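Local coordinates for uncharacterized protein (Corynebacterium glutamicum, PDB 2NSF) that probably catalyses the mycothiol-dependent isomerisation of maleylpyruvate (EC 5.2.1.4) with the help of a bound zinc ion, at residues A77-N82 against T93-S98; M84-T89 against H142-A147. All coordinates share one frame; numbering follows the deposited sequence.

Contact 1. Residues A77-N82 against T93-S98; sequences AIALCN and TPMYVS. With SO4 (sulfate ion), chain C.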
loop_
_atom_site.group_PDB
_atom_site.type_symbol
_atom_site.label_atom_id
_atom_site.label_comp_id
_atom_site.label_asym_id
_atom_site.label_seq_id
_atom_site.Cartn_x
_atom_site.Cartn_y
_atom_site.Cartn_z
ATOM N N ALA A 77 7.301 -6.317 5.277
ATOM C CA ALA A 77 8.140 -7.157 4.426
ATOM C C ALA A 77 8.256 -8.539 5.063
ATOM O O ALA A 77 8.162 -9.559 4.386
ATOM C CB ALA A 77 9.528 -6.537 4.258
ATOM N N ILE A 78 8.466 -8.557 6.375
ATOM C CA ILE A 78 8.584 -9.810 7.112
ATOM C C ILE A 78 7.277 -10.607 7.028
ATOM O O ILE A 78 7.294 -11.823 6.843
ATOM C CB ILE A 78 8.941 -9.533 8.589
ATOM C CG1 ILE A 78 10.379 -9.012 8.676
ATOM C CG2 ILE A 78 8.760 -10.799 9.427
ATOM C CD1 ILE A 78 10.764 -8.457 10.045
ATOM N N ALA A 79 6.148 -9.913 7.147
ATOM C CA ALA A 79 4.849 -10.572 7.083
ATOM C C ALA A 79 4.625 -11.212 5.716
ATOM O O ALA A 79 4.043 -12.296 5.615
ATOM C CB ALA A 79 3.738 -9.574 7.393
ATOM N N LEU A 80 5.096 -10.551 4.662
ATOM C CA LEU A 80 4.941 -11.081 3.316
ATOM C C LEU A 80 5.865 -12.276 3.107
ATOM O O LEU A 80 5.569 -13.171 2.315
ATOM C CB LEU A 80 5.212 -9.984 2.277
ATOM C CG LEU A 80 4.174 -8.853 2.290
ATOM C CD1 LEU A 80 4.520 -7.836 1.214
ATOM C CD2 LEU A 80 2.773 -9.418 2.048
ATOM N N CYS A 81 6.989 -12.289 3.818
ATOM C CA CYS A 81 7.910 -13.416 3.729
ATOM C C CYS A 81 7.192 -14.650 4.259
ATOM O O CYS A 81 7.351 -15.743 3.725
ATOM C CB CYS A 81 9.159 -13.176 4.572
ATOM S SG CYS A 81 10.391 -12.134 3.789
ATOM N N ASN A 82 6.404 -14.469 5.315
ATOM C CA ASN A 82 5.668 -15.586 5.895
ATOM C C ASN A 82 4.744 -16.213 4.863
ATOM O O ASN A 82 4.685 -17.441 4.737
ATOM C CB ASN A 82 4.852 -15.136 7.111
ATOM C CG ASN A 82 5.723 -14.829 8.312
ATOM O OD1 ASN A 82 6.841 -15.342 8.429
ATOM N ND2 ASN A 82 5.214 -14.007 9.221
ATOM N N THR A 93 1.463 -20.273 7.371
ATOM C CA THR A 93 2.246 -19.324 8.150
ATOM C C THR A 93 1.615 -17.957 7.882
ATOM O O THR A 93 1.940 -17.300 6.897
ATOM C CB THR A 93 3.712 -19.308 7.679
ATOM O OG1 THR A 93 4.227 -20.647 7.665
ATOM C CG2 THR A 93 4.556 -18.453 8.607
ATOM N N PRO A 94 0.695 -17.520 8.757
ATOM C CA PRO A 94 0.004 -16.233 8.615
ATOM C C PRO A 94 0.924 -15.018 8.590
ATOM O O PRO A 94 2.063 -15.078 9.060
ATOM C CB PRO A 94 -0.946 -16.219 9.812
ATOM C CG PRO A 94 -0.202 -17.021 10.836
ATOM C CD PRO A 94 0.316 -18.177 10.023
ATOM N N MET A 95 0.425 -13.918 8.035
ATOM C CA MET A 95 1.214 -12.692 7.961
ATOM C C MET A 95 1.699 -12.270 9.339
ATOM O O MET A 95 2.885 -11.990 9.523
ATOM C CB MET A 95 0.394 -11.559 7.340
ATOM C CG MET A 95 0.396 -11.561 5.827
ATOM S SD MET A 95 -0.569 -10.186 5.165
ATOM C CE MET A 95 0.589 -8.808 5.379
ATOM N N TYR A 96 0.778 -12.231 10.297
ATOM C CA TYR A 96 1.083 -11.846 11.676
ATOM C C TYR A 96 0.525 -12.874 12.645
ATOM O O TYR A 96 -0.479 -13.529 12.359
ATOM C CB TYR A 96 0.465 -10.485 12.005
ATOM C CG TYR A 96 0.973 -9.366 11.128
ATOM C CD1 TYR A 96 2.220 -8.784 11.362
ATOM C CD2 TYR A 96 0.228 -8.921 10.039
ATOM C CE1 TYR A 96 2.714 -7.783 10.527
ATOM C CE2 TYR A 96 0.715 -7.923 9.197
ATOM C CZ TYR A 96 1.958 -7.362 9.448
ATOM O OH TYR A 96 2.441 -6.379 8.613
ATOM N N VAL A 97 1.172 -13.006 13.799
ATOM C CA VAL A 97 0.719 -13.952 14.810
ATOM C C VAL A 97 -0.672 -13.544 15.279
ATOM O O VAL A 97 -1.543 -14.392 15.490
ATOM C CB VAL A 97 1.678 -13.974 16.027
ATOM C CG1 VAL A 97 1.085 -14.821 17.145
ATOM C CG2 VAL A 97 3.026 -14.531 15.611
ATOM N N SER A 98 -0.874 -12.238 15.428
ATOM C CA SER A 98 -2.148 -11.691 15.870
ATOM C C SER A 98 -2.156 -10.179 15.664
ATOM O O SER A 98 -1.109 -9.571 15.424
ATOM C CB SER A 98 -2.359 -11.986 17.354
ATOM O OG SER A 98 -1.429 -11.256 18.143
HETATM S S SO4 C . -0.413 -4.833 6.945
HETATM O O1 SO4 C . -0.370 -3.420 7.359
HETATM O O2 SO4 C . -1.063 -5.618 8.012
HETATM O O3 SO4 C . -1.199 -4.970 5.699
HETATM O O4 SO4 C . 0.953 -5.325 6.710
#
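The Tyr96 ring takes Ala79 CB over one face: the methyl carbon stands 3.5 Å above the plane, shifted toward the rim, and its line to the ring centroid leans 26° from the normal, a CH-pi contact. At the ring edge, in plane, lies O4 of a sulfate, which accepts a hydrogen bond from Tyr96 OH at 2.6 Å. The motif is a helix with the loop that follows it folded back along its side; the helix, 66-89, also carries the zinc ligand His72, whose side chain lies about 5 Å from that of Tyr96. Asn76 and Arg102 also hydrogen-bond this sulfate, probably from the crystallisation liquor, which may mark an anion pocket. Ala79 also meets Met95, whose chain turns at chi3 (78°) to bring CE within 3.8 Å of Ala79 CB; Met95 CE also touches Leu80 CD2. Thr93 CG2 packs on Asn82 CB at 3.7 Å, the two side chains crossing at about a right angle. Asn82 ND2 ties helix to loop, giving a weak bond to Pro94 O and a straighter one (148° at the hydrogen) to Met95 O at 3.1 Å, its acceptor in the amide plane but its donor above the carbonyl plane.

Contact 2. Residues M84-T89 against H142-A147; sequences MHWANT and HEVLTA. With SO4 (sulfate ion), chain B.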
loop_
_atom_site.group_PDB
_atom_site.type_symbol
_atom_site.label_atom_id
_atom_site.label_comp_id
_atom_site.label_asym_id
_atom_site.label_seq_id
_atom_site.Cartn_x
_atom_site.Cartn_y
_atom_site.Cartn_z
ATOM N N MET A 84 5.071 -16.146 1.658
ATOM C CA MET A 84 5.854 -16.819 0.633
ATOM C C MET A 84 6.377 -18.159 1.149
ATOM O O MET A 84 6.514 -19.110 0.379
ATOM C CB MET A 84 7.017 -15.940 0.161
ATOM C CG MET A 84 6.584 -14.671 -0.574
ATOM S SD MET A 84 5.230 -14.937 -1.755
ATOM C CE MET A 84 5.920 -16.175 -2.831
ATOM N N HIS A 85 6.665 -18.238 2.447
ATOM C CA HIS A 85 7.143 -19.491 3.032
ATOM C C HIS A 85 5.987 -20.486 3.023
ATOM O O HIS A 85 6.158 -21.661 2.707
ATOM C CB HIS A 85 7.636 -19.270 4.464
ATOM C CG HIS A 85 8.055 -20.530 5.156
ATOM N ND1 HIS A 85 7.193 -21.282 5.927
ATOM C CD2 HIS A 85 9.236 -21.194 5.164
ATOM C CE1 HIS A 85 7.824 -22.350 6.379
ATOM N NE2 HIS A 85 9.066 -22.323 5.928
ATOM N N TRP A 86 4.806 -19.992 3.374
ATOM C CA TRP A 86 3.588 -20.794 3.388
ATOM C C TRP A 86 3.385 -21.341 1.974
ATOM O O TRP A 86 3.107 -22.527 1.779
ATOM C CB TRP A 86 2.419 -19.886 3.794
ATOM C CG TRP A 86 1.034 -20.489 3.781
ATOM C CD1 TRP A 86 0.656 -21.714 3.292
ATOM C CD2 TRP A 86 -0.164 -19.860 4.247
ATOM N NE1 TRP A 86 -0.704 -21.878 3.428
ATOM C CE2 TRP A 86 -1.231 -20.754 4.011
ATOM C CE3 TRP A 86 -0.441 -18.620 4.844
ATOM C CZ2 TRP A 86 -2.554 -20.450 4.350
ATOM C CZ3 TRP A 86 -1.752 -18.318 5.181
ATOM C CH2 TRP A 86 -2.793 -19.231 4.933
ATOM N N ALA A 87 3.550 -20.467 0.988
ATOM C CA ALA A 87 3.374 -20.839 -0.409
ATOM C C ALA A 87 4.366 -21.894 -0.891
ATOM O O ALA A 87 3.980 -22.851 -1.565
ATOM C CB ALA A 87 3.478 -19.600 -1.288
ATOM N N ASN A 88 5.639 -21.722 -0.550
ATOM C CA ASN A 88 6.672 -22.655 -0.982
ATOM C C ASN A 88 6.744 -23.970 -0.209
ATOM O O ASN A 88 7.229 -24.970 -0.740
ATOM C CB ASN A 88 8.047 -21.979 -0.947
ATOM C CG ASN A 88 8.205 -20.918 -2.019
ATOM O OD1 ASN A 88 8.059 -19.724 -1.758
ATOM N ND2 ASN A 88 8.500 -21.351 -3.236
ATOM N N THR A 89 6.265 -23.980 1.030
ATOM C CA THR A 89 6.315 -25.197 1.838
ATOM C C THR A 89 4.950 -25.857 1.981
ATOM O O THR A 89 4.854 -27.039 2.322
ATOM C CB THR A 89 6.849 -24.910 3.257
ATOM O OG1 THR A 89 5.865 -24.179 3.999
ATOM C CG2 THR A 89 8.135 -24.098 3.191
ATOM N N HIS A 142 -0.138 -20.674 -5.143
ATOM C CA HIS A 142 -0.604 -21.304 -3.912
ATOM C C HIS A 142 -1.481 -20.315 -3.146
ATOM O O HIS A 142 -1.131 -19.144 -3.010
ATOM C CB HIS A 142 0.601 -21.721 -3.063
ATOM C CG HIS A 142 0.254 -22.617 -1.914
ATOM N ND1 HIS A 142 -0.491 -22.195 -0.836
ATOM C CD2 HIS A 142 0.546 -23.919 -1.686
ATOM C CE1 HIS A 142 -0.644 -23.198 0.011
ATOM N NE2 HIS A 142 -0.025 -24.255 -0.481
ATOM N N GLU A 143 -2.623 -20.780 -2.648
ATOM C CA GLU A 143 -3.530 -19.906 -1.916
ATOM C C GLU A 143 -3.059 -19.603 -0.505
ATOM O O GLU A 143 -2.672 -20.499 0.243
ATOM C CB GLU A 143 -4.935 -20.508 -1.838
ATOM C CG GLU A 143 -5.605 -20.735 -3.176
ATOM C CD GLU A 143 -7.112 -20.838 -3.047
ATOM O OE1 GLU A 143 -7.583 -21.415 -2.042
ATOM O OE2 GLU A 143 -7.824 -20.348 -3.949
ATOM N N VAL A 144 -3.105 -18.325 -0.152
ATOM C CA VAL A 144 -2.703 -17.867 1.166
ATOM C C VAL A 144 -3.741 -16.857 1.636
ATOM O O VAL A 144 -4.605 -16.434 0.863
ATOM C CB VAL A 144 -1.305 -17.205 1.123
ATOM C CG1 VAL A 144 -0.262 -18.235 0.704
ATOM C CG2 VAL A 144 -1.312 -16.032 0.147
ATOM N N LEU A 145 -3.659 -16.469 2.901
ATOM C CA LEU A 145 -4.616 -15.525 3.455
ATOM C C LEU A 145 -3.934 -14.216 3.824
ATOM O O LEU A 145 -2.851 -14.222 4.412
ATOM C CB LEU A 145 -5.277 -16.128 4.698
ATOM C CG LEU A 145 -6.625 -15.551 5.131
ATOM C CD1 LEU A 145 -7.677 -15.888 4.082
ATOM C CD2 LEU A 145 -7.029 -16.127 6.480
ATOM N N THR A 146 -4.559 -13.097 3.470
ATOM C CA THR A 146 -4.004 -11.789 3.805
ATOM C C THR A 146 -4.424 -11.485 5.236
ATOM O O THR A 146 -5.272 -12.181 5.799
ATOM C CB THR A 146 -4.556 -10.666 2.900
ATOM O OG1 THR A 146 -5.920 -10.397 3.243
ATOM C CG2 THR A 146 -4.471 -11.063 1.437
ATOM N N ALA A 147 -3.835 -10.449 5.823
ATOM C CA ALA A 147 -4.169 -10.075 7.191
ATOM C C ALA A 147 -5.616 -9.610 7.273
ATOM O O ALA A 147 -6.228 -9.645 8.343
ATOM C CB ALA A 147 -3.229 -8.979 7.681
HETATM S S SO4 B . -5.708 -6.897 1.698
HETATM O O1 SO4 B . -6.463 -8.134 1.968
HETATM O O2 SO4 B . -4.383 -6.975 2.324
HETATM O O3 SO4 B . -6.445 -5.758 2.259
HETATM O O4 SO4 B . -5.542 -6.726 0.245
#
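Trp86 carries its indole from helix 84-89 to strand 143-145, and the route starts at CB: with CG anti to the backbone N (chi1 176°), the indole is laid against the strand. CG and CD2 meet Val144 CG1, which lies over one face at 3.9 Å from CD2. On the five-membered ring, CD1 and NE1 approach His142 CE1, the nearer being NE1 at 3.7 Å; the two ring planes stand at 64°, an oblique pair. The benzene half continues along the strand backbone. Val144 CA sits 4.0 Å from the centroid of the six-membered ring and only 10° off its normal, evidence of a CH-pi contact squarely over the face, and Glu143 O lies above the same ring system near its rim. At the far end, CZ3 comes within 3.5 Å of Leu145 N, and CH2 packs against Leu145 CB.

His142 faces the helix backbone: Ala87 CA lies over its ring, 4.2 Å from the centroid. The imidazole is tethered to the next residue by a bent hydrogen bond from ND1 to Glu143 O. No hydrogen bond crosses between the segments. This is helix-on-hairpin packing: the C-terminal end of helix 66-89 lies against the two-stranded antiparallel hairpin 143-145/151-153, where Val144 pairs with Val152, away from the zinc site.

In the fold
Both contacts draw on helix 66-89: contact 1 on residues 77-82, contact 2 on its last turns, with centres about 9 Å apart. Along the chain their segments alternate, 77-82, 84-89, 93-98, then 142-147, all within the mycothiol maleylpyruvate isomerase N-terminal domain. The loop of contact 1 follows the helix directly, whereas the hairpin of contact 2 returns after helices 99-109 and 114-133. The 93-98 loop also touches contact 2 directly: Met95 SD lies 3.3 Å from Ala147 N, just past the strand, and Thr93 O 3.4 Å from Trp86 CE3 on the helix. The helix thus joins two environments, one beside the zinc site and one at a more distant hairpin.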